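Local atomic coordinates of nucleoprotein (PDB entry 3OV9), a protein that encapsidates the viral RNA genome as a ring-forming oligomer, protecting it from nucleases in the ribonucleoprotein that serves as template for transcription and replication. Residues Phe149-Leu157 and His211-Phe221. Sequence-based numbering, arbitrary orientation. Where two conformers were deposited one is given.
Sequences FAGMVDPSL and HEKRREFLKAF
Arg-214 meets the backbone oxygens of Gly-151 and Val-153 with two different parts of one flat group. Its side chain runs extended from CG to NE, which sets the guanidinium against the end of the 3-10 segment 149-152: Gly-151 O sits 3.2 Å above the guanidinium plane, over its centre, while Arg-214 NH1 gives an in-plane hydrogen bond to Val-153 O (2.8 Å, 160°). The backbone oxygens of Ala-203, Phe-208 and Ile-209 take further bonds from the same group, which should hold its rotation and probably offset the charge of this buried residue. The adjacent Arg-215 grips the same loop differently, bending at chi3 (-68°) and turning its edge to Asp-154. Arg-215 NE donates to Asp-154 OD2 on its anti side, 2.8 Å away, a salt bridge that NH2 supplements weakly, and Leu-157 CD2 covers one guanidinium face. The other carboxylate oxygen closes an Asx turn: Asp-154 OD1 accepts from Ser-156 N and from Ser-156 OG (2.7 Å), both from one face of its plane. In this all-helical orthogonal bundle, the contact joins the loop before helix 159-180 to helix 211-220. Pro-155 CG packs on His-211 NE2 at 3.4 Å. Further along the helix, Leu-218 splits its two methyls, CD2 against Phe-149 CE1 and CD1 against Leu-157 CD1. Met-152 brings SD to 4.0 Å from the Phe-217 ring centroid, oblique to the ring, in a Met-aromatic contact, and Arg-8 of a neighbouring subunit packs on both residues.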
# COMPACT_ATOMS: atom_id res chain seq x y z
N PHE A 149 11.14 -29.86 -22.02
CA PHE A 149 11.43 -31.26 -21.70
C PHE A 149 10.20 -32.08 -21.33
O PHE A 149 10.15 -33.29 -21.57
CB PHE A 149 12.48 -31.37 -20.58
CG PHE A 149 12.63 -32.77 -20.03
CD1 PHE A 149 13.37 -33.72 -20.72
CD2 PHE A 149 12.00 -33.14 -18.85
CE1 PHE A 149 13.50 -35.02 -20.23
CE2 PHE A 149 12.12 -34.43 -18.34
CZ PHE A 149 12.87 -35.37 -19.04
N ALA A 150 9.21 -31.42 -20.73
CA ALA A 150 7.97 -32.09 -20.34
C ALA A 150 7.32 -32.88 -21.49
O ALA A 150 6.73 -33.94 -21.26
CB ALA A 150 6.99 -31.09 -19.75
N GLY A 151 7.45 -32.36 -22.71
CA GLY A 151 6.90 -33.02 -23.91
C GLY A 151 7.66 -34.25 -24.37
O GLY A 151 7.29 -34.89 -25.35
N MET A 152 8.74 -34.59 -23.66
CA MET A 152 9.53 -35.78 -23.94
C MET A 152 9.25 -36.91 -22.95
O MET A 152 9.78 -38.02 -23.09
CB MET A 152 11.03 -35.45 -23.94
CG MET A 152 11.49 -34.54 -25.06
SD MET A 152 11.61 -35.36 -26.66
CE MET A 152 10.00 -34.98 -27.37
N VAL A 153 8.41 -36.62 -21.96
CA VAL A 153 8.13 -37.57 -20.89
C VAL A 153 7.03 -38.53 -21.31
O VAL A 153 5.98 -38.11 -21.80
CB VAL A 153 7.77 -36.84 -19.56
CG1 VAL A 153 7.52 -37.84 -18.45
CG2 VAL A 153 8.87 -35.87 -19.16
N ASP A 154 7.29 -39.82 -21.14
CA ASP A 154 6.33 -40.89 -21.43
C ASP A 154 5.49 -41.18 -20.18
O ASP A 154 5.99 -41.75 -19.21
CB ASP A 154 7.08 -42.15 -21.88
CG ASP A 154 6.16 -43.34 -22.13
OD1 ASP A 154 4.92 -43.20 -22.05
OD2 ASP A 154 6.69 -44.44 -22.39
N PRO A 155 4.19 -40.79 -20.19
CA PRO A 155 3.32 -40.96 -19.02
C PRO A 155 2.95 -42.42 -18.73
O PRO A 155 2.31 -42.69 -17.71
CB PRO A 155 2.08 -40.15 -19.38
CG PRO A 155 2.03 -40.19 -20.87
CD PRO A 155 3.47 -40.17 -21.32
N SER A 156 3.34 -43.33 -19.61
CA SER A 156 3.08 -44.76 -19.42
C SER A 156 4.22 -45.48 -18.70
O SER A 156 4.14 -46.69 -18.45
CB SER A 156 2.77 -45.44 -20.76
OG SER A 156 3.93 -45.65 -21.53
N LEU A 157 5.29 -44.75 -18.37
CA LEU A 157 6.36 -45.28 -17.53
C LEU A 157 5.82 -45.74 -16.17
O LEU A 157 4.85 -45.16 -15.67
CB LEU A 157 7.45 -44.22 -17.31
CG LEU A 157 8.49 -44.01 -18.42
CD1 LEU A 157 9.22 -42.69 -18.22
CD2 LEU A 157 9.47 -45.16 -18.48
N HIS A 211 3.77 -42.20 -26.94
CA HIS A 211 4.42 -42.64 -25.71
C HIS A 211 5.73 -43.36 -26.01
O HIS A 211 6.73 -43.14 -25.33
CB HIS A 211 3.50 -43.57 -24.91
CG HIS A 211 2.26 -42.90 -24.38
ND1 HIS A 211 1.19 -43.60 -23.88
CD2 HIS A 211 1.93 -41.59 -24.30
CE1 HIS A 211 0.25 -42.76 -23.49
NE2 HIS A 211 0.67 -41.53 -23.74
N GLU A 212 5.72 -44.19 -27.04
CA GLU A 212 6.88 -44.99 -27.43
C GLU A 212 8.03 -44.13 -27.97
O GLU A 212 9.19 -44.36 -27.62
CB GLU A 212 6.47 -46.05 -28.46
CG GLU A 212 5.56 -47.15 -27.90
CD GLU A 212 4.07 -46.81 -27.92
OE1 GLU A 212 3.27 -47.67 -27.48
OE2 GLU A 212 3.69 -45.71 -28.38
N LYS A 213 7.71 -43.14 -28.80
CA LYS A 213 8.73 -42.22 -29.32
C LYS A 213 9.29 -41.32 -28.22
O LYS A 213 10.48 -41.01 -28.22
CB LYS A 213 8.18 -41.36 -30.47
CG LYS A 213 8.02 -42.09 -31.81
CD LYS A 213 7.55 -41.15 -32.92
CE LYS A 213 6.07 -40.78 -32.80
NZ LYS A 213 5.61 -39.92 -33.93
N ARG A 214 8.43 -40.92 -27.28
CA ARG A 214 8.87 -40.15 -26.11
C ARG A 214 9.88 -40.95 -25.29
O ARG A 214 10.96 -40.43 -24.95
CB ARG A 214 7.69 -39.73 -25.24
CG ARG A 214 6.90 -38.54 -25.76
CD ARG A 214 5.58 -38.42 -25.02
NE ARG A 214 4.77 -37.31 -25.50
CZ ARG A 214 4.40 -36.27 -24.76
NH1 ARG A 214 4.76 -36.18 -23.48
NH2 ARG A 214 3.66 -35.31 -25.30
N ARG A 215 9.56 -42.21 -24.98
CA ARG A 215 10.49 -43.05 -24.23
C ARG A 215 11.80 -43.28 -24.99
O ARG A 215 12.87 -43.38 -24.38
CB ARG A 215 9.86 -44.39 -23.82
CG ARG A 215 10.57 -45.03 -22.63
CD ARG A 215 9.99 -46.39 -22.26
NE ARG A 215 8.64 -46.28 -21.73
CZ ARG A 215 8.01 -47.25 -21.07
NH1 ARG A 215 8.62 -48.41 -20.85
NH2 ARG A 215 6.78 -47.06 -20.62
N GLU A 216 11.70 -43.37 -26.32
CA GLU A 216 12.88 -43.51 -27.17
C GLU A 216 13.82 -42.32 -27.03
O GLU A 216 15.05 -42.49 -27.00
CB GLU A 216 12.49 -43.71 -28.64
CG GLU A 216 12.16 -45.15 -29.01
CD GLU A 216 12.22 -45.39 -30.50
OE1 GLU A 216 12.41 -44.41 -31.26
OE2 GLU A 216 12.09 -46.55 -30.93
N PHE A 217 13.25 -41.12 -26.93
CA PHE A 217 14.05 -39.91 -26.71
C PHE A 217 14.71 -39.96 -25.33
O PHE A 217 15.90 -39.67 -25.20
CB PHE A 217 13.21 -38.64 -26.86
CG PHE A 217 12.96 -38.23 -28.29
CD1 PHE A 217 14.03 -37.95 -29.15
CD2 PHE A 217 11.67 -38.09 -28.77
CE1 PHE A 217 13.80 -37.55 -30.46
CE2 PHE A 217 11.43 -37.70 -30.08
CZ PHE A 217 12.50 -37.43 -30.93
N LEU A 218 13.93 -40.33 -24.32
CA LEU A 218 14.45 -40.46 -22.95
C LEU A 218 15.63 -41.43 -22.87
O LEU A 218 16.61 -41.17 -22.17
CB LEU A 218 13.35 -40.88 -21.97
CG LEU A 218 12.21 -39.90 -21.66
CD1 LEU A 218 11.26 -40.50 -20.64
CD2 LEU A 218 12.74 -38.55 -21.17
N LYS A 219 15.52 -42.53 -23.61
CA LYS A 219 16.58 -43.52 -23.69
C LYS A 219 17.80 -42.96 -24.42
O LYS A 219 18.94 -43.10 -23.95
CB LYS A 219 16.08 -44.79 -24.39
CG LYS A 219 16.94 -46.02 -24.13
CD LYS A 219 16.75 -47.08 -25.20
CE LYS A 219 17.55 -48.34 -24.88
NZ LYS A 219 19.00 -48.06 -24.68
N ALA A 220 17.56 -42.31 -25.56
CA ALA A 220 18.62 -41.68 -26.35
C ALA A 220 19.34 -40.59 -25.56
O ALA A 220 20.56 -40.44 -25.71
CB ALA A 220 18.07 -41.12 -27.65
N PHE A 221 18.60 -39.86 -24.73
CA PHE A 221 19.18 -38.80 -23.89
C PHE A 221 19.94 -39.35 -22.69
O PHE A 221 20.56 -38.59 -21.95
CB PHE A 221 18.10 -37.82 -23.39
CG PHE A 221 17.36 -37.07 -24.48
CD1 PHE A 221 17.82 -37.05 -25.80
CD2 PHE A 221 16.21 -36.35 -24.17
CE1 PHE A 221 17.12 -36.35 -26.79
CE2 PHE A 221 15.51 -35.65 -25.14
CZ PHE A 221 15.97 -35.64 -26.46